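Local coordinates for luciferase-like monooxygenase (Streptomyces bottropensis, PDB 7BIP), which probably acts as a luciferase-like monooxygenase in the biosynthesis of the polyketide rishirilide, incorporating oxygen from molecular oxygen, at residues V43-H48 and P113-A118; Q204-L209 and R313-D318; R139-E144 and R167-I172. All blocks are in the same frame, centred on the assembly; numbering follows the deposited sequence.

Interaction 1. Residues V43-H48 and P113-A118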
loop_
_atom_site.group_PDB
_atom_site.type_symbol
_atom_site.label_atom_id
_atom_site.label_comp_id
_atom_site.label_asym_id
_atom_site.label_seq_id
_atom_site.Cartn_x
_atom_site.Cartn_y
_atom_site.Cartn_z
ATOM N N VAL A 43 -10.626 -3.166 5.761
ATOM C CA VAL A 43 -11.100 -1.909 6.327
ATOM C C VAL A 43 -9.926 -0.956 6.566
ATOM O O VAL A 43 -8.762 -1.312 6.401
ATOM C CB VAL A 43 -11.865 -2.143 7.639
ATOM C CG1 VAL A 43 -12.872 -3.260 7.447
ATOM C CG2 VAL A 43 -10.880 -2.492 8.748
ATOM N N GLU A 44 -10.258 0.277 6.961
ATOM C CA GLU A 44 -9.270 1.272 7.386
ATOM C C GLU A 44 -9.646 1.769 8.776
ATOM O O GLU A 44 -10.730 2.334 8.959
ATOM C CB GLU A 44 -9.201 2.461 6.420
ATOM C CG GLU A 44 -8.144 3.501 6.820
ATOM C CD GLU A 44 -8.037 4.654 5.840
ATOM O OE1 GLU A 44 -8.634 4.563 4.746
ATOM O OE2 GLU A 44 -7.359 5.659 6.166
ATOM N N HIS A 45 -8.747 1.576 9.745
ATOM C CA HIS A 45 -8.942 2.088 11.102
ATOM C C HIS A 45 -7.587 2.297 11.764
ATOM O O HIS A 45 -6.593 1.674 11.387
ATOM C CB HIS A 45 -9.775 1.142 11.963
ATOM C CG HIS A 45 -11.243 1.376 11.857
ATOM N ND1 HIS A 45 -11.823 2.595 12.136
ATOM C CD2 HIS A 45 -12.250 0.557 11.475
ATOM C CE1 HIS A 45 -13.126 2.512 11.947
ATOM N NE2 HIS A 45 -13.411 1.289 11.538
ATOM N N TYR A 46 -7.562 3.162 12.788
ATOM C CA TYR A 46 -6.318 3.534 13.458
ATOM C C TYR A 46 -6.408 3.356 14.970
ATOM O O TYR A 46 -7.436 3.667 15.582
ATOM C CB TYR A 46 -5.938 4.992 13.157
ATOM C CG TYR A 46 -5.813 5.282 11.687
ATOM C CD1 TYR A 46 -4.576 5.249 11.051
ATOM C CD2 TYR A 46 -6.938 5.577 10.925
ATOM C CE1 TYR A 46 -4.466 5.515 9.683
ATOM C CE2 TYR A 46 -6.843 5.845 9.573
ATOM C CZ TYR A 46 -5.607 5.810 8.957
ATOM O OH TYR A 46 -5.527 6.078 7.608
ATOM N N PHE A 47 -5.317 2.842 15.554
ATOM C CA PHE A 47 -4.942 2.964 16.971
ATOM C C PHE A 47 -5.551 1.942 17.924
ATOM O O PHE A 47 -4.958 1.655 18.966
ATOM C CB PHE A 47 -5.276 4.350 17.542
ATOM C CG PHE A 47 -4.826 5.490 16.695
ATOM C CD1 PHE A 47 -3.576 5.491 16.095
ATOM C CD2 PHE A 47 -5.663 6.570 16.498
ATOM C CE1 PHE A 47 -3.176 6.544 15.308
ATOM C CE2 PHE A 47 -5.268 7.628 15.726
ATOM C CZ PHE A 47 -4.020 7.620 15.124
ATOM N N HIS A 48 -6.730 1.414 17.618
ATOM C CA HIS A 48 -7.459 0.586 18.566
ATOM C C HIS A 48 -7.504 -0.850 18.070
ATOM O O HIS A 48 -7.362 -1.112 16.876
ATOM C CB HIS A 48 -8.884 1.109 18.762
ATOM C CG HIS A 48 -8.944 2.487 19.341
ATOM N ND1 HIS A 48 -8.695 2.744 20.672
ATOM C CD2 HIS A 48 -9.221 3.684 18.770
ATOM C CE1 HIS A 48 -8.814 4.042 20.897
ATOM N NE2 HIS A 48 -9.134 4.633 19.760
ATOM N N PRO A 113 -13.686 8.900 17.516
ATOM C CA PRO A 113 -13.207 10.243 17.889
ATOM C C PRO A 113 -11.693 10.357 17.954
ATOM O O PRO A 113 -11.142 11.389 17.552
ATOM C CB PRO A 113 -13.865 10.477 19.256
ATOM C CG PRO A 113 -15.089 9.603 19.229
ATOM C CD PRO A 113 -14.665 8.370 18.482
ATOM N N ASP A 114 -10.996 9.317 18.421
ATOM C CA ASP A 114 -9.540 9.395 18.492
ATOM C C ASP A 114 -8.901 9.520 17.115
ATOM O O ASP A 114 -7.817 10.101 16.990
ATOM C CB ASP A 114 -8.974 8.177 19.217
ATOM C CG ASP A 114 -9.326 8.166 20.690
ATOM O OD1 ASP A 114 -9.094 7.136 21.352
ATOM O OD2 ASP A 114 -9.843 9.190 21.181
ATOM N N GLU A 115 -9.522 8.954 16.074
ATOM C CA GLU A 115 -8.985 9.140 14.729
ATOM C C GLU A 115 -9.031 10.606 14.326
ATOM O O GLU A 115 -8.040 11.151 13.828
ATOM C CB GLU A 115 -9.736 8.270 13.716
ATOM C CG GLU A 115 -9.535 6.774 13.938
ATOM C CD GLU A 115 -10.388 5.898 13.031
ATOM O OE1 GLU A 115 -11.354 6.413 12.418
ATOM O OE2 GLU A 115 -10.105 4.680 12.962
ATOM N N PHE A 116 -10.167 11.277 14.555
ATOM C CA PHE A 116 -10.265 12.700 14.230
ATOM C C PHE A 116 -9.275 13.525 15.047
ATOM O O PHE A 116 -8.622 14.439 14.518
ATOM C CB PHE A 116 -11.691 13.207 14.481
ATOM C CG PHE A 116 -12.671 12.845 13.392
ATOM C CD1 PHE A 116 -12.805 13.648 12.267
ATOM C CD2 PHE A 116 -13.473 11.709 13.508
ATOM C CE1 PHE A 116 -13.712 13.317 11.263
ATOM C CE2 PHE A 116 -14.382 11.379 12.518
ATOM C CZ PHE A 116 -14.505 12.182 11.397
ATOM N N THR A 117 -9.169 13.235 16.345
ATOM C CA THR A 117 -8.305 14.038 17.202
ATOM C C THR A 117 -6.847 13.902 16.787
ATOM O O THR A 117 -6.116 14.899 16.706
ATOM C CB THR A 117 -8.474 13.624 18.663
ATOM O OG1 THR A 117 -9.836 13.809 19.063
ATOM C CG2 THR A 117 -7.576 14.478 19.541
ATOM N N ALA A 118 -6.412 12.674 16.503
ATOM C CA ALA A 118 -5.004 12.442 16.197
ATOM C C ALA A 118 -4.600 13.091 14.882
ATOM O O ALA A 118 -3.486 13.612 14.756
ATOM C CB ALA A 118 -4.714 10.943 16.165
#
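One carboxylate oxygen, Glu115 OE2, takes two hydrogen bonds from the loop 43-48. His45 ND1 donates at 2.8 Å to Glu115 OE2 on its syn side. The bond is nearly straight (167°) and lies in the plane of the imidazole, which is turned 30° from the carboxylate. The backbone N of Tyr46 reaches the same Glu115 OE2 at 3.0 Å from the anti side, 28° out of the carboxylate plane. Beyond CG the Glu115 chain is extended, which carries its carboxylate from the helix into the loop, where it fixes the rotation of the His45 ring and ties down the peptide beside it. Shortening Glu115 to an alanine removes the acceptor shared by His45 ND1 and Tyr46 N, which would probably set the buried imidazole free to turn. A second His-carboxylate pair is looser: His48 NE2 meets Asp114 OD1 at 3.0 Å near the ring plane, but the bond is bent and weak.

Apolar contact comes from Phe47, whose CE2 meets the methyl CB of Ala118 at 3.4 Å, while the carbonyl O of Asp114 lies at the ring edge. Tyr46 CB sits over the centre of one face of the same Phe47 ring. Around these atoms, Phe119 meets Tyr46 edge-to-face, and Phe47 and Ala118 also pack on Met160 and Leu86 of the second subunit, so the contact borders the dimer interface.

Both segments follow the C-terminal ends of parallel barrel strands, 39-42 and 103-107, as beta-alpha connections do in a TIM barrel; in the bacterial luciferase family that end of the barrel carries the active site.

Interaction 2. Residues Q204-L209 and R313-D318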
loop_
_atom_site.group_PDB
_atom_site.type_symbol
_atom_site.label_atom_id
_atom_site.label_comp_id
_atom_site.label_asym_id
_atom_site.label_seq_id
_atom_site.Cartn_x
_atom_site.Cartn_y
_atom_site.Cartn_z
ATOM N N GLN A 204 -35.613 -0.123 7.909
ATOM C CA GLN A 204 -34.816 1.057 7.585
ATOM C C GLN A 204 -33.885 0.787 6.409
ATOM O O GLN A 204 -33.752 1.623 5.509
ATOM C CB GLN A 204 -34.020 1.519 8.804
ATOM C CG GLN A 204 -33.407 2.899 8.616
ATOM C CD GLN A 204 -32.087 3.065 9.340
ATOM O OE1 GLN A 204 -31.802 2.361 10.306
ATOM N NE2 GLN A 204 -31.267 3.996 8.866
ATOM N N VAL A 205 -33.228 -0.377 6.400
ATOM C CA VAL A 205 -32.379 -0.733 5.266
ATOM C C VAL A 205 -33.212 -0.828 3.993
ATOM O O VAL A 205 -32.776 -0.412 2.913
ATOM C CB VAL A 205 -31.625 -2.045 5.557
ATOM C CG1 VAL A 205 -30.808 -2.474 4.339
ATOM C CG2 VAL A 205 -30.716 -1.872 6.766
ATOM N N GLN A 206 -34.430 -1.360 4.105
ATOM C CA GLN A 206 -35.302 -1.477 2.940
ATOM C C GLN A 206 -35.658 -0.112 2.375
ATOM O O GLN A 206 -35.688 0.074 1.152
ATOM C CB GLN A 206 -36.574 -2.241 3.304
ATOM C CG GLN A 206 -36.383 -3.736 3.402
ATOM C CD GLN A 206 -37.659 -4.454 3.762
ATOM O OE1 GLN A 206 -38.341 -4.083 4.716
ATOM N NE2 GLN A 206 -38.002 -5.479 2.990
ATOM N N LYS A 207 -35.951 0.853 3.247
ATOM C CA LYS A 207 -36.353 2.165 2.751
ATOM C C LYS A 207 -35.164 2.909 2.157
ATOM O O LYS A 207 -35.313 3.644 1.176
ATOM C CB LYS A 207 -37.014 2.977 3.862
ATOM C CG LYS A 207 -38.451 2.543 4.166
ATOM C CD LYS A 207 -39.272 2.349 2.885
ATOM C CE LYS A 207 -39.808 0.922 2.771
ATOM N NZ LYS A 207 -40.301 0.611 1.397
ATOM N N THR A 208 -33.972 2.716 2.729
ATOM C CA THR A 208 -32.762 3.255 2.115
ATOM C C THR A 208 -32.544 2.659 0.731
ATOM O O THR A 208 -32.202 3.373 -0.216
ATOM C CB THR A 208 -31.552 2.982 3.009
ATOM O OG1 THR A 208 -31.744 3.609 4.280
ATOM C CG2 THR A 208 -30.286 3.531 2.378
ATOM N N LEU A 209 -32.743 1.345 0.592
ATOM C CA LEU A 209 -32.599 0.720 -0.719
ATOM C C LEU A 209 -33.636 1.255 -1.696
ATOM O O LEU A 209 -33.335 1.474 -2.877
ATOM C CB LEU A 209 -32.712 -0.801 -0.592
ATOM C CG LEU A 209 -31.448 -1.478 -0.040
ATOM C CD1 LEU A 209 -31.758 -2.880 0.482
ATOM C CD2 LEU A 209 -30.383 -1.538 -1.110
ATOM N N ARG A 313 -32.489 -12.007 1.198
ATOM C CA ARG A 313 -32.751 -11.780 -0.220
ATOM C C ARG A 313 -34.201 -11.369 -0.446
ATOM O O ARG A 313 -34.489 -10.505 -1.282
ATOM C CB ARG A 313 -32.399 -13.043 -1.011
ATOM C CG ARG A 313 -32.374 -12.879 -2.526
ATOM C CD ARG A 313 -32.116 -14.208 -3.210
ATOM N NE ARG A 313 -32.059 -14.061 -4.660
ATOM C CZ ARG A 313 -33.077 -14.321 -5.476
ATOM N NH1 ARG A 313 -34.238 -14.739 -4.984
ATOM N NH2 ARG A 313 -32.940 -14.154 -6.786
ATOM N N GLY A 314 -35.128 -11.967 0.303
ATOM C CA GLY A 314 -36.524 -11.573 0.190
ATOM C C GLY A 314 -36.778 -10.140 0.614
ATOM O O GLY A 314 -37.635 -9.463 0.039
ATOM N N TRP A 315 -36.037 -9.650 1.615
ATOM C CA TRP A 315 -36.227 -8.272 2.059
ATOM C C TRP A 315 -35.553 -7.269 1.132
ATOM O O TRP A 315 -36.116 -6.205 0.852
ATOM C CB TRP A 315 -35.665 -8.068 3.468
ATOM C CG TRP A 315 -36.254 -8.934 4.519
ATOM C CD1 TRP A 315 -37.502 -9.484 4.537
ATOM C CD2 TRP A 315 -35.610 -9.352 5.727
ATOM N NE1 TRP A 315 -37.674 -10.225 5.683
ATOM C CE2 TRP A 315 -36.524 -10.162 6.429
ATOM C CE3 TRP A 315 -34.343 -9.127 6.279
ATOM C CZ2 TRP A 315 -36.215 -10.743 7.662
ATOM C CZ3 TRP A 315 -34.037 -9.698 7.504
ATOM C CH2 TRP A 315 -34.968 -10.499 8.182
ATOM N N PHE A 316 -34.337 -7.568 0.686
ATOM C CA PHE A 316 -33.481 -6.567 0.072
ATOM C C PHE A 316 -33.284 -6.747 -1.420
ATOM O O PHE A 316 -32.816 -5.812 -2.076
ATOM C CB PHE A 316 -32.094 -6.566 0.740
ATOM C CG PHE A 316 -32.125 -6.294 2.218
ATOM C CD1 PHE A 316 -33.153 -5.557 2.791
ATOM C CD2 PHE A 316 -31.105 -6.770 3.040
ATOM C CE1 PHE A 316 -33.174 -5.314 4.157
ATOM C CE2 PHE A 316 -31.123 -6.533 4.397
ATOM C CZ PHE A 316 -32.143 -5.798 4.960
ATOM N N GLY A 317 -33.612 -7.906 -1.973
ATOM C CA GLY A 317 -33.261 -8.187 -3.346
ATOM C C GLY A 317 -31.869 -8.779 -3.437
ATOM O O GLY A 317 -31.253 -9.158 -2.436
ATOM N N ASP A 318 -31.363 -8.855 -4.663
ATOM C CA ASP A 318 -30.031 -9.407 -4.889
ATOM C C ASP A 318 -28.959 -8.341 -4.687
ATOM O O ASP A 318 -29.071 -7.231 -5.213
ATOM C CB ASP A 318 -29.938 -9.987 -6.296
ATOM C CG ASP A 318 -30.551 -11.357 -6.391
ATOM O OD1 ASP A 318 -30.079 -12.263 -5.677
ATOM O OD2 ASP A 318 -31.513 -11.524 -7.167
#
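Val205, Gln206 and Leu209 of helix 202-218 gather round Phe316 at the end of helix 302-316, joining two outer helices of the TIM barrel. Each side chain finds a different part of the Phe316 side chain. Val205 lies over one face: its CG1, anti to the backbone N (chi1 176°), forms a CH-pi contact 3.9 Å from the Phe316 ring centroid, offset toward the rim near CZ. Gln206 comes to the edge instead, its CG lying in the ring plane 3.7 Å from Phe316 CE1. Leu209 stands across the base of the ring, with CD1 at 3.7 Å from Phe316 CB. The aromatic ring is thus held on a face, at an edge and at its root by one helical surface. Beyond the pair, Met230 and Tyr232 of strand 228-236 also touch Phe316, placing the ring between helix 202-218 and barrel strand 228-236.

The polar link lies next to this apolar patch. Gln206 runs out extended past CG and turns its amide steeply to the Phe316 ring, toward the end of helix 302-316. Trp315 CB lies 3.5 Å from Gln206 NE2, beside the one hydrogen bond between the segments: Gln206 NE2 donates to Trp315 O at 2.9 Å, almost straight at 174° and within 3° of the amide plane.

Interaction 3. Residues R139-E144 and R167-I172. With CA (calcium ion), chain C.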
loop_
_atom_site.group_PDB
_atom_site.type_symbol
_atom_site.label_atom_id
_atom_site.label_comp_id
_atom_site.label_asym_id
_atom_site.label_seq_id
_atom_site.Cartn_x
_atom_site.Cartn_y
_atom_site.Cartn_z
ATOM N N ARG A 139 -12.241 12.449 -10.285
ATOM C CA ARG A 139 -11.746 13.306 -11.356
ATOM C C ARG A 139 -10.314 12.964 -11.729
ATOM O O ARG A 139 -9.970 12.969 -12.916
ATOM C CB ARG A 139 -11.843 14.778 -10.953
ATOM C CG ARG A 139 -13.234 15.275 -11.038
ATOM C CD ARG A 139 -13.299 16.774 -11.151
ATOM N NE ARG A 139 -14.626 17.163 -10.734
ATOM C CZ ARG A 139 -15.039 18.408 -10.570
ATOM N NH1 ARG A 139 -14.217 19.430 -10.810
ATOM N NH2 ARG A 139 -16.287 18.611 -10.167
ATOM N N LEU A 140 -9.455 12.712 -10.727
ATOM C CA LEU A 140 -8.076 12.328 -11.021
ATOM C C LEU A 140 -8.014 11.046 -11.839
ATOM O O LEU A 140 -7.109 10.880 -12.665
ATOM C CB LEU A 140 -7.283 12.181 -9.720
ATOM C CG LEU A 140 -6.952 13.537 -9.067
ATOM C CD1 LEU A 140 -6.576 13.357 -7.601
ATOM C CD2 LEU A 140 -5.832 14.241 -9.834
ATOM N N TRP A 141 -8.972 10.133 -11.641
ATOM C CA TRP A 141 -9.002 8.912 -12.438
ATOM C C TRP A 141 -9.587 9.145 -13.827
ATOM O O TRP A 141 -9.102 8.572 -14.811
ATOM C CB TRP A 141 -9.850 7.849 -11.748
ATOM C CG TRP A 141 -9.292 7.211 -10.522
ATOM C CD1 TRP A 141 -7.983 7.107 -10.143
ATOM C CD2 TRP A 141 -10.062 6.541 -9.525
ATOM N NE1 TRP A 141 -7.897 6.420 -8.949
ATOM C CE2 TRP A 141 -9.160 6.057 -8.555
ATOM C CE3 TRP A 141 -11.431 6.319 -9.349
ATOM C CZ2 TRP A 141 -9.582 5.348 -7.434
ATOM C CZ3 TRP A 141 -11.853 5.606 -8.232
ATOM C CH2 TRP A 141 -10.934 5.138 -7.288
ATOM N N ALA A 142 -10.654 9.943 -13.919
ATOM C CA ALA A 142 -11.450 10.016 -15.135
ATOM C C ALA A 142 -10.944 11.046 -16.128
ATOM O O ALA A 142 -11.266 10.939 -17.321
ATOM C CB ALA A 142 -12.907 10.353 -14.794
ATOM N N GLU A 143 -10.177 12.034 -15.672
ATOM C CA GLU A 143 -9.851 13.207 -16.473
ATOM C C GLU A 143 -8.352 13.494 -16.427
ATOM O O GLU A 143 -7.604 12.939 -15.619
ATOM C CB GLU A 143 -10.612 14.457 -15.987
ATOM C CG GLU A 143 -12.125 14.292 -15.856
ATOM C CD GLU A 143 -12.821 14.105 -17.189
ATOM O OE1 GLU A 143 -13.904 13.479 -17.208
ATOM O OE2 GLU A 143 -12.291 14.584 -18.215
ATOM N N GLU A 144 -7.936 14.396 -17.312
ATOM C CA GLU A 144 -6.569 14.874 -17.405
ATOM C C GLU A 144 -6.585 16.394 -17.330
ATOM O O GLU A 144 -7.628 17.023 -17.517
ATOM C CB GLU A 144 -5.901 14.408 -18.703
ATOM C CG GLU A 144 -5.901 12.898 -18.860
ATOM C CD GLU A 144 -7.129 12.357 -19.581
ATOM O OE1 GLU A 144 -7.732 13.084 -20.408
ATOM O OE2 GLU A 144 -7.481 11.188 -19.320
ATOM N N ARG A 167 -12.026 1.036 -16.898
ATOM C CA ARG A 167 -12.512 2.208 -17.605
ATOM C C ARG A 167 -13.973 2.464 -17.259
ATOM O O ARG A 167 -14.805 1.561 -17.410
ATOM C CB ARG A 167 -12.360 2.016 -19.112
ATOM C CG ARG A 167 -10.913 1.850 -19.532
ATOM C CD ARG A 167 -10.829 1.524 -21.008
ATOM N NE ARG A 167 -9.527 0.992 -21.391
ATOM C CZ ARG A 167 -9.328 0.314 -22.518
ATOM N NH1 ARG A 167 -10.345 0.101 -23.347
ATOM N NH2 ARG A 167 -8.120 -0.143 -22.815
ATOM N N PRO A 168 -14.326 3.669 -16.791
ATOM C CA PRO A 168 -13.419 4.816 -16.656
ATOM C C PRO A 168 -12.466 4.734 -15.468
ATOM O O PRO A 168 -11.479 5.457 -15.426
ATOM C CB PRO A 168 -14.383 6.000 -16.484
ATOM C CG PRO A 168 -15.610 5.396 -15.870
ATOM C CD PRO A 168 -15.721 4.011 -16.449
ATOM N N HIS A 169 -12.767 3.839 -14.531
ATOM C CA HIS A 169 -12.048 3.696 -13.272
ATOM C C HIS A 169 -12.721 2.580 -12.485
ATOM O O HIS A 169 -13.780 2.090 -12.903
ATOM C CB HIS A 169 -12.035 5.022 -12.493
ATOM C CG HIS A 169 -13.382 5.656 -12.330
ATOM N ND1 HIS A 169 -14.349 5.141 -11.497
ATOM C CD2 HIS A 169 -13.912 6.778 -12.874
ATOM C CE1 HIS A 169 -15.428 5.904 -11.552
ATOM N NE2 HIS A 169 -15.184 6.910 -12.374
ATOM N N PRO A 170 -12.132 2.113 -11.383
ATOM C CA PRO A 170 -12.828 1.132 -10.546
ATOM C C PRO A 170 -14.195 1.637 -10.101
ATOM O O PRO A 170 -14.424 2.842 -9.953
ATOM C CB PRO A 170 -11.884 0.961 -9.355
ATOM C CG PRO A 170 -10.547 1.284 -9.898
ATOM C CD PRO A 170 -10.789 2.418 -10.853
ATOM N N ARG A 171 -15.111 0.690 -9.899
ATOM C CA ARG A 171 -16.413 1.003 -9.321
ATOM C C ARG A 171 -16.231 1.794 -8.034
ATOM O O ARG A 171 -15.363 1.479 -7.220
ATOM C CB ARG A 171 -17.182 -0.288 -9.029
ATOM C CG ARG A 171 -18.662 -0.073 -8.681
ATOM C CD ARG A 171 -19.323 -1.378 -8.237
ATOM N NE ARG A 171 -19.212 -2.422 -9.251
ATOM C CZ ARG A 171 -20.073 -2.590 -10.248
ATOM N NH1 ARG A 171 -21.113 -1.773 -10.368
ATOM N NH2 ARG A 171 -19.891 -3.571 -11.126
ATOM N N ILE A 172 -17.052 2.829 -7.853
ATOM C CA ILE A 172 -17.040 3.642 -6.640
ATOM C C ILE A 172 -18.290 3.308 -5.834
ATOM O O ILE A 172 -19.406 3.377 -6.357
ATOM C CB ILE A 172 -16.988 5.147 -6.967
ATOM C CG1 ILE A 172 -15.649 5.528 -7.609
ATOM C CG2 ILE A 172 -17.205 5.996 -5.702
ATOM C CD1 ILE A 172 -15.617 6.988 -8.100
HETATM CA CA CA C . -9.032 11.230 -21.257
HETATM O O HOH W 1 -10.933 11.623 -19.897
HETATM O O HOH W 2 -9.657 13.084 -22.659
#
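Trp141 and His169 meet through a peculiar loop: a cis peptide bond joins Arg167 to Pro168, and His169 follows with an almost fully extended backbone. The His169 side chain has CG between its backbone N and carbonyl carbon (chi1 51°), a position that folds the imidazole back along its own loop. Its ND1 donates to Pro170 O at 2.8 Å, within 2° of the ring plane, and Pro168 CG lies over one face of the imidazole. This internal bond fixes the ring's rotation while His169 CB presses to 3.5 Å from Trp141 CE3. The two aromatic planes are tilted by 35°, an oblique pairing and not a stack.

Other parts of the indole are engaged differently. Pro170 CD sits over the face of its six-membered ring, a CH-pi contact 4.2 Å from the Trp141 centroid, and Ile172 CG1 comes to the edge, 3.8 Å from Trp141 CZ3. Just past the helix end, Glu144 grips a calcium ion with both OE1, at 2.4 Å, and OE2; two waters also coordinate the ion, and one of them donates to Ala142 O.

The indole N-H turns away to Ala89 O of helix 85-98, which also packs Leu92 on Trp141. Val105 of strand 103-107 touches the indole as well, so the indole, projecting from the end of helix 126-142, lies between helix 85-98, strand 103-107 and the approach to strand 171-175.

From the N terminus, interaction 1 comes first: the loop after strand 39-42 meets helix 113-119, closing a span of 64 residues that includes barrel strands 72-78 and 103-107. Helix 126-142 then leads into interaction 3, where its end meets the approach to strand 171-175 and closes a short excursion holding the hairpin 146-149/154-158. Interaction 2 is the widest closure, bringing helix 202-218 to helix 302-316 across 103 residues. The three loops follow in series, without nesting or crossing. Their centres lie 28 to 30 Å apart and none touches another, so they fasten separate sectors of one barrel: a loop region at the dimer interface, the start of strand 171-175, and two outer helices.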